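Local coordinates for protein homoserine kinase (Listeria monocytogenes, PDB 3HUL) that probably catalyses the ATP-dependent phosphorylation of L-homoserine to O-phospho-L-homoserine, a late step in threonine biosynthesis, as a member of the GHMP kinase family, at residues I5-T10 with S284-F289; G96-N101 with E111-I116. All blocks are in the same frame, centred on the assembly; numbering follows the deposited sequence.

Contact 1 (I5-T10 with S284-F289); sequences IRVPAT and SGAEVF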
ATOM      1  N   ILE A   5      19.396  -1.462 -26.205  1.00 35.70           N
ATOM      2  CA  ILE A   5      18.973  -2.231 -25.047  1.00 33.50           C
ATOM      3  C   ILE A   5      19.672  -1.578 -23.890  1.00 32.18           C
ATOM      4  O   ILE A   5      20.872  -1.398 -23.931  1.00 31.51           O
ATOM      5  CB  ILE A   5      19.423  -3.705 -25.134  1.00 33.78           C
ATOM      6  CG1 ILE A   5      18.802  -4.395 -26.344  1.00 32.86           C
ATOM      7  CG2 ILE A   5      19.112  -4.464 -23.821  1.00 33.86           C
ATOM      8  CD1 ILE A   5      19.333  -5.768 -26.560  1.00 35.57           C
ATOM      9  N   ARG A   6      18.904  -1.202 -22.869  1.00 31.13           N
ATOM     10  CA  ARG A   6      19.453  -0.603 -21.654  1.00 29.59           C
ATOM     11  C   ARG A   6      18.986  -1.397 -20.436  1.00 28.39           C
ATOM     12  O   ARG A   6      17.821  -1.762 -20.355  1.00 27.78           O
ATOM     13  CB  ARG A   6      19.001   0.843 -21.521  1.00 29.91           C
ATOM     14  CG  ARG A   6      19.784   1.606 -20.474  1.00 33.53           C
ATOM     15  CD  ARG A   6      18.928   2.597 -19.720  1.00 40.99           C
ATOM     16  NE  ARG A   6      18.519   3.698 -20.580  1.00 47.16           N
ATOM     17  CZ  ARG A   6      19.330   4.667 -21.002  1.00 50.76           C
ATOM     18  NH1 ARG A   6      20.609   4.686 -20.633  1.00 52.08           N
ATOM     19  NH2 ARG A   6      18.860   5.618 -21.806  1.00 52.44           N
ATOM     20  N   VAL A   7      19.909  -1.683 -19.512  1.00 27.21           N
ATOM     21  CA  VAL A   7      19.624  -2.495 -18.321  1.00 25.32           C
ATOM     22  C   VAL A   7      20.284  -1.826 -17.138  1.00 24.56           C
ATOM     23  O   VAL A   7      21.463  -1.473 -17.228  1.00 24.68           O
ATOM     24  CB  VAL A   7      20.197  -3.932 -18.431  1.00 25.25           C
ATOM     25  CG1 VAL A   7      19.792  -4.768 -17.217  1.00 25.20           C
ATOM     26  CG2 VAL A   7      19.758  -4.623 -19.763  1.00 23.81           C
ATOM     27  N   PRO A   8      19.533  -1.648 -16.022  1.00 23.26           N
ATOM     28  CA  PRO A   8      20.088  -0.972 -14.867  1.00 22.74           C
ATOM     29  C   PRO A   8      20.901  -1.853 -13.890  1.00 23.07           C
ATOM     30  O   PRO A   8      20.717  -3.079 -13.825  1.00 22.08           O
ATOM     31  CB  PRO A   8      18.845  -0.422 -14.161  1.00 23.48           C
ATOM     32  CG  PRO A   8      17.781  -1.409 -14.436  1.00 22.97           C
ATOM     33  CD  PRO A   8      18.107  -1.988 -15.824  1.00 22.85           C
ATOM     34  N   ALA A   9      21.797  -1.192 -13.151  1.00 22.63           N
ATOM     35  CA  ALA A   9      22.478  -1.750 -12.012  1.00 23.34           C
ATOM     36  C   ALA A   9      21.465  -2.074 -10.919  1.00 23.37           C
ATOM     37  O   ALA A   9      20.366  -1.504 -10.888  1.00 24.66           O
ATOM     38  CB  ALA A   9      23.484  -0.753 -11.494  1.00 22.90           C
ATOM     39  N   THR A  10      21.840  -2.983 -10.029  1.00 23.11           N
ATOM     40  CA  THR A  10      20.981  -3.428  -8.929  1.00 22.82           C
ATOM     41  C   THR A  10      21.832  -3.738  -7.725  1.00 23.03           C
ATOM     42  O   THR A  10      22.979  -4.190  -7.852  1.00 23.48           O
ATOM     43  CB  THR A  10      20.216  -4.749  -9.278  1.00 22.44           C
ATOM     44  OG1 THR A  10      21.158  -5.699  -9.775  1.00 22.92           O
ATOM     45  CG2 THR A  10      19.139  -4.526 -10.329  1.00 21.54           C
ATOM     46  N   SER A 284      12.343   1.921 -13.801  1.00 28.84           N
ATOM     47  CA  SER A 284      12.097   1.119 -15.005  1.00 29.84           C
ATOM     48  C   SER A 284      13.082  -0.024 -15.088  1.00 30.13           C
ATOM     49  O   SER A 284      14.270   0.158 -14.858  1.00 30.44           O
ATOM     50  CB  SER A 284      12.265   1.972 -16.258  1.00 30.02           C
ATOM     51  OG  SER A 284      11.560   3.196 -16.137  1.00 32.76           O
ATOM     52  N   GLY A 285      12.604  -1.204 -15.439  1.00 29.99           N
ATOM     53  CA  GLY A 285      13.513  -2.290 -15.674  1.00 30.61           C
ATOM     54  C   GLY A 285      14.116  -2.187 -17.068  1.00 31.44           C
ATOM     55  O   GLY A 285      13.969  -1.173 -17.754  1.00 30.89           O
ATOM     56  N   ALA A 286      14.791  -3.256 -17.476  1.00 31.98           N
ATOM     57  CA  ALA A 286      15.431  -3.344 -18.775  1.00 32.25           C
ATOM     58  C   ALA A 286      14.492  -2.896 -19.902  1.00 33.31           C
ATOM     59  O   ALA A 286      13.332  -3.302 -19.959  1.00 32.65           O
ATOM     60  CB  ALA A 286      15.900  -4.767 -19.004  1.00 31.57           C
ATOM     61  N   GLU A 287      15.002  -2.037 -20.782  1.00 34.84           N
ATOM     62  CA  GLU A 287      14.229  -1.542 -21.926  1.00 36.61           C
ATOM     63  C   GLU A 287      14.949  -1.848 -23.242  1.00 36.46           C
ATOM     64  O   GLU A 287      16.188  -1.777 -23.332  1.00 36.24           O
ATOM     65  CB  GLU A 287      14.028  -0.018 -21.876  1.00 37.45           C
ATOM     66  CG  GLU A 287      13.566   0.630 -20.577  1.00 41.79           C
ATOM     67  CD  GLU A 287      14.127   2.056 -20.452  1.00 47.53           C
ATOM     68  OE1 GLU A 287      13.930   2.866 -21.388  1.00 48.43           O
ATOM     69  OE2 GLU A 287      14.795   2.361 -19.433  1.00 50.97           O
ATOM     70  N   VAL A 288      14.143  -2.151 -24.251  1.00 36.76           N
ATOM     71  CA  VAL A 288      14.571  -2.271 -25.638  1.00 36.83           C
ATOM     72  C   VAL A 288      13.811  -1.208 -26.417  1.00 36.72           C
ATOM     73  O   VAL A 288      12.589  -1.154 -26.351  1.00 36.16           O
ATOM     74  CB  VAL A 288      14.276  -3.669 -26.207  1.00 36.77           C
ATOM     75  CG1 VAL A 288      14.646  -3.746 -27.699  1.00 36.33           C
ATOM     76  CG2 VAL A 288      15.041  -4.729 -25.408  1.00 36.89           C
ATOM     77  N   PHE A 289      14.544  -0.367 -27.136  1.00 37.17           N
ATOM     78  CA  PHE A 289      13.981   0.806 -27.809  1.00 38.12           C
ATOM     79  C   PHE A 289      14.864   1.274 -28.970  1.00 38.88           C
ATOM     80  O   PHE A 289      16.056   0.955 -29.036  1.00 38.25           O
ATOM     81  CB  PHE A 289      13.804   1.969 -26.819  1.00 37.76           C
ATOM     82  CG  PHE A 289      15.084   2.374 -26.119  1.00 38.09           C
ATOM     83  CD1 PHE A 289      15.862   3.424 -26.610  1.00 37.61           C
ATOM     84  CD2 PHE A 289      15.512   1.704 -24.970  1.00 38.35           C
ATOM     85  CE1 PHE A 289      17.053   3.805 -25.971  1.00 39.45           C
ATOM     86  CE2 PHE A 289      16.707   2.070 -24.325  1.00 38.76           C
ATOM     87  CZ  PHE A 289      17.477   3.127 -24.831  1.00 39.13           C
TER
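An antiparallel strand pair in the mixed sheet of the N-terminal domain of the GHMP kinase fold, which the last strand of the chain, 287-290, joins, links Arg6 on strand 3-12 to Glu287. The two form the hydrogen-bonded pair of a short ladder, with Ile5 and Val288 as the non-hydrogen-bonded pair beside it. Arg6 N gives its hydrogen to Glu287 O at 2.8 Å, and Glu287 N returns a bond to Arg6 O at 2.9 Å; both are nearly straight. The same two carbonyl oxygens also take CA-H...O contacts, from Ile5 and Ala286 respectively.

On the face towards helix 88-103, Ile5 and Val288 lie side by side and point the same way, CG1 of Ile5 meeting CG2 of Val288 at 3.9 Å. Further along, Val7 CG2 packs against Ala286 CB, and Val94 of the helix touches both residues. Val7 also comes near Ala91, the last residue of the predicted ATP-binding segment, in the first turn of helix 88-103. Residues 284-286 reach the strand as a loop, and there the Pro8 ring rests its CG near Ser284 O and its CD on the backbone at Gly285 and Ala286.

Arg6 and Glu287 share the other face. Their side chains run alongside each other, yet Arg6 NE and Glu287 OE2 stay 4.1 Å apart, beyond a salt bridge, with OE2 near the guanidinium plane and at its edge. The attraction is therefore probably only long-range; Tyr28 gives the arginine a cation-pi partner. With chi1 at 57°, CG of Phe289 sits between its backbone N and carbonyl carbon, and the end of the side chain comes nearer to Arg6. The ring also packs on Asn107 of the second subunit, while Arg6 CB meets its edge, in the ring plane, 3.8 Å from Phe289 CE2.

Contact 2 (G96-N101 with E111-I116); sequences GIELAN and EEKVRI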
ATOM      1  N   GLY A  96      21.639  -9.995 -22.456  1.00 27.31           N
ATOM      2  CA  GLY A  96      21.693 -11.111 -23.387  1.00 28.13           C
ATOM      3  C   GLY A  96      20.338 -11.716 -23.625  1.00 28.75           C
ATOM      4  O   GLY A  96      20.001 -12.105 -24.743  1.00 29.02           O
ATOM      5  N   ILE A  97      19.545 -11.799 -22.566  1.00 29.20           N
ATOM      6  CA  ILE A  97      18.173 -12.245 -22.702  1.00 29.69           C
ATOM      7  C   ILE A  97      17.378 -11.304 -23.626  1.00 30.34           C
ATOM      8  O   ILE A  97      16.633 -11.764 -24.499  1.00 30.02           O
ATOM      9  CB  ILE A  97      17.523 -12.374 -21.340  1.00 29.91           C
ATOM     10  CG1 ILE A  97      18.185 -13.526 -20.572  1.00 30.01           C
ATOM     11  CG2 ILE A  97      16.021 -12.613 -21.456  1.00 29.25           C
ATOM     12  CD1 ILE A  97      17.876 -13.508 -19.049  1.00 30.04           C
ATOM     13  N   GLU A  98      17.559  -9.997 -23.449  1.00 30.79           N
ATOM     14  CA  GLU A  98      16.820  -9.011 -24.255  1.00 31.40           C
ATOM     15  C   GLU A  98      17.281  -9.076 -25.711  1.00 31.69           C
ATOM     16  O   GLU A  98      16.471  -8.962 -26.632  1.00 31.05           O
ATOM     17  CB  GLU A  98      17.038  -7.603 -23.712  1.00 30.93           C
ATOM     18  CG  GLU A  98      16.416  -7.384 -22.344  1.00 32.71           C
ATOM     19  CD  GLU A  98      14.940  -7.068 -22.424  1.00 33.85           C
ATOM     20  OE1 GLU A  98      14.190  -7.731 -23.167  1.00 34.42           O
ATOM     21  OE2 GLU A  98      14.519  -6.130 -21.736  1.00 40.13           O
ATOM     22  N   LEU A  99      18.587  -9.257 -25.909  1.00 32.19           N
ATOM     23  CA  LEU A  99      19.128  -9.450 -27.260  1.00 33.17           C
ATOM     24  C   LEU A  99      18.453 -10.627 -27.990  1.00 33.22           C
ATOM     25  O   LEU A  99      17.915 -10.458 -29.082  1.00 33.57           O
ATOM     26  CB  LEU A  99      20.647  -9.621 -27.210  1.00 33.11           C
ATOM     27  CG  LEU A  99      21.429  -9.596 -28.518  1.00 34.02           C
ATOM     28  CD1 LEU A  99      21.478  -8.199 -29.117  1.00 32.34           C
ATOM     29  CD2 LEU A  99      22.841 -10.114 -28.245  1.00 33.71           C
ATOM     30  N   ALA A 100      18.442 -11.795 -27.360  1.00 33.20           N
ATOM     31  CA  ALA A 100      17.895 -12.987 -27.975  1.00 33.42           C
ATOM     32  C   ALA A 100      16.401 -12.836 -28.206  1.00 34.08           C
ATOM     33  O   ALA A 100      15.861 -13.242 -29.260  1.00 33.82           O
ATOM     34  CB  ALA A 100      18.164 -14.203 -27.099  1.00 33.12           C
ATOM     35  N   ASN A 101      15.726 -12.305 -27.186  1.00 33.48           N
ATOM     36  CA  ASN A 101      14.305 -12.113 -27.245  1.00 32.93           C
ATOM     37  C   ASN A 101      13.946 -11.197 -28.400  1.00 33.67           C
ATOM     38  O   ASN A 101      12.939 -11.411 -29.079  1.00 32.65           O
ATOM     39  CB  ASN A 101      13.771 -11.519 -25.938  1.00 32.93           C
ATOM     40  CG  ASN A 101      12.273 -11.300 -25.982  1.00 29.92           C
ATOM     41  OD1 ASN A 101      11.495 -12.249 -26.043  1.00 25.84           O
ATOM     42  ND2 ASN A 101      11.866 -10.038 -25.983  1.00 28.08           N
ATOM     43  N   GLU A 111       7.865 -11.933 -16.762  1.00 36.87           N
ATOM     44  CA  GLU A 111       7.893 -13.071 -15.856  1.00 37.65           C
ATOM     45  C   GLU A 111       8.904 -14.134 -16.319  1.00 36.59           C
ATOM     46  O   GLU A 111       9.701 -14.642 -15.511  1.00 36.78           O
ATOM     47  CB  GLU A 111       6.495 -13.688 -15.741  1.00 38.26           C
ATOM     48  CG  GLU A 111       5.408 -12.758 -15.152  1.00 42.81           C
ATOM     49  CD  GLU A 111       4.763 -11.759 -16.155  1.00 46.53           C
ATOM     50  OE1 GLU A 111       4.992 -11.842 -17.375  1.00 46.57           O
ATOM     51  OE2 GLU A 111       4.000 -10.873 -15.703  1.00 49.99           O
ATOM     52  N   GLU A 112       8.871 -14.465 -17.613  1.00 35.14           N
ATOM     53  CA  GLU A 112       9.746 -15.527 -18.170  1.00 33.94           C
ATOM     54  C   GLU A 112      11.190 -15.064 -18.172  1.00 31.75           C
ATOM     55  O   GLU A 112      12.082 -15.828 -17.855  1.00 31.33           O
ATOM     56  CB  GLU A 112       9.321 -15.939 -19.598  1.00 33.84           C
ATOM     57  CG  GLU A 112       8.065 -16.837 -19.655  1.00 37.06           C
ATOM     58  CD  GLU A 112       7.597 -17.092 -21.104  1.00 41.66           C
ATOM     59  OE1 GLU A 112       8.041 -18.113 -21.694  1.00 43.97           O
ATOM     60  OE2 GLU A 112       6.823 -16.267 -21.658  1.00 40.01           O
ATOM     61  N   LYS A 113      11.403 -13.797 -18.506  1.00 30.39           N
ATOM     62  CA  LYS A 113      12.739 -13.213 -18.488  1.00 29.49           C
ATOM     63  C   LYS A 113      13.386 -13.282 -17.107  1.00 28.28           C
ATOM     64  O   LYS A 113      14.595 -13.526 -17.005  1.00 27.16           O
ATOM     65  CB  LYS A 113      12.709 -11.772 -18.963  1.00 28.72           C
ATOM     66  CG  LYS A 113      12.373 -11.594 -20.434  1.00 32.37           C
ATOM     67  CD  LYS A 113      12.268 -10.097 -20.777  1.00 32.71           C
ATOM     68  CE  LYS A 113      11.536  -9.900 -22.102  1.00 35.54           C
ATOM     69  NZ  LYS A 113      11.427  -8.447 -22.433  1.00 37.19           N
ATOM     70  N   VAL A 114      12.581 -13.032 -16.065  1.00 27.81           N
ATOM     71  CA  VAL A 114      13.056 -13.105 -14.688  1.00 27.60           C
ATOM     72  C   VAL A 114      13.362 -14.551 -14.400  1.00 27.83           C
ATOM     73  O   VAL A 114      14.461 -14.859 -13.915  1.00 27.04           O
ATOM     74  CB  VAL A 114      12.046 -12.533 -13.613  1.00 27.40           C
ATOM     75  CG1 VAL A 114      12.518 -12.859 -12.202  1.00 25.71           C
ATOM     76  CG2 VAL A 114      11.885 -11.022 -13.762  1.00 27.60           C
ATOM     77  N   ARG A 115      12.401 -15.439 -14.697  1.00 28.40           N
ATOM     78  CA  ARG A 115      12.628 -16.859 -14.434  1.00 28.96           C
ATOM     79  C   ARG A 115      13.945 -17.306 -15.044  1.00 28.63           C
ATOM     80  O   ARG A 115      14.721 -18.023 -14.397  1.00 28.93           O
ATOM     81  CB  ARG A 115      11.493 -17.774 -14.935  1.00 29.61           C
ATOM     82  CG  ARG A 115      11.852 -19.258 -14.668  1.00 31.90           C
ATOM     83  CD  ARG A 115      11.235 -20.298 -15.600  1.00 37.60           C
ATOM     84  NE  ARG A 115      11.318 -20.055 -17.047  1.00 39.44           N
ATOM     85  CZ  ARG A 115      12.254 -20.540 -17.870  1.00 40.21           C
ATOM     86  NH1 ARG A 115      13.274 -21.269 -17.424  1.00 40.65           N
ATOM     87  NH2 ARG A 115      12.170 -20.282 -19.163  1.00 41.13           N
ATOM     88  N   ILE A 116      14.200 -16.860 -16.275  1.00 28.02           N
ATOM     89  CA  ILE A 116      15.351 -17.328 -17.056  1.00 27.86           C
ATOM     90  C   ILE A 116      16.645 -16.768 -16.498  1.00 27.58           C
ATOM     91  O   ILE A 116      17.642 -17.486 -16.361  1.00 27.28           O
ATOM     92  CB  ILE A 116      15.214 -16.953 -18.561  1.00 27.63           C
ATOM     93  CG1 ILE A 116      14.106 -17.797 -19.229  1.00 28.84           C
ATOM     94  CG2 ILE A 116      16.560 -17.074 -19.288  1.00 26.29           C
ATOM     95  CD1 ILE A 116      13.610 -17.249 -20.567  1.00 28.67           C
TER
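Helix-to-helix packing joins Ile97 and Glu98 of helix 88-103 to Lys113 and Ile116 of helix 110-121, a buried contact tied by one salt bridge. The short segment axes stay 10.9 Å apart at an angle of 131°, so long side chains have to span the space between them. Lys113 and Ile97 do much of this. The lysine chain is extended beyond CG and reaches Glu98 almost at a right angle, where Lys113 NZ donates to Glu98 OE1 at 2.9 Å. The ammonium meets the syn side of that oxygen, 31° out of the carboxylate plane. A bend at chi2 (-82°) turns the end of Glu98, whose root points past the other helix, toward the lysine.

These two helices follow one another in the N-terminal domain of the GHMP kinase fold, linked by a short connection whose Leu108 N is held by Asn101 OD1. The amide's other end, Asn101 ND2, lies 3.9 Å from Lys113 CE. Lower on the lysine, CG leans on Ile97 CG2 at 3.9 Å. The other branch of Ile97 reaches further: its CD1 rests near Lys113 O and meets Ile116 CG2 at 3.8 Å.

Helix 88-103 is the element the two contacts have in common: it supplies 96-101 to contact 2 and lies against the strand pair of contact 1. Their centres are 12 Å apart, and they touch directly, with Ile5 CD1 3.6 Å from Leu99 N and Ala286 CB 3.4 Å from Glu98 OE2. Along the chain, contact 2 is nested inside the long loop that contact 1 closes, the N-terminal strand 3-12 meeting strand 287-290 after the whole C-terminal domain has been built. Helix 88-103 thus packs on the strand pair through one side and on helix 110-121 through another, and the predicted ATP-binding segment 81-91 runs into its N-terminal end.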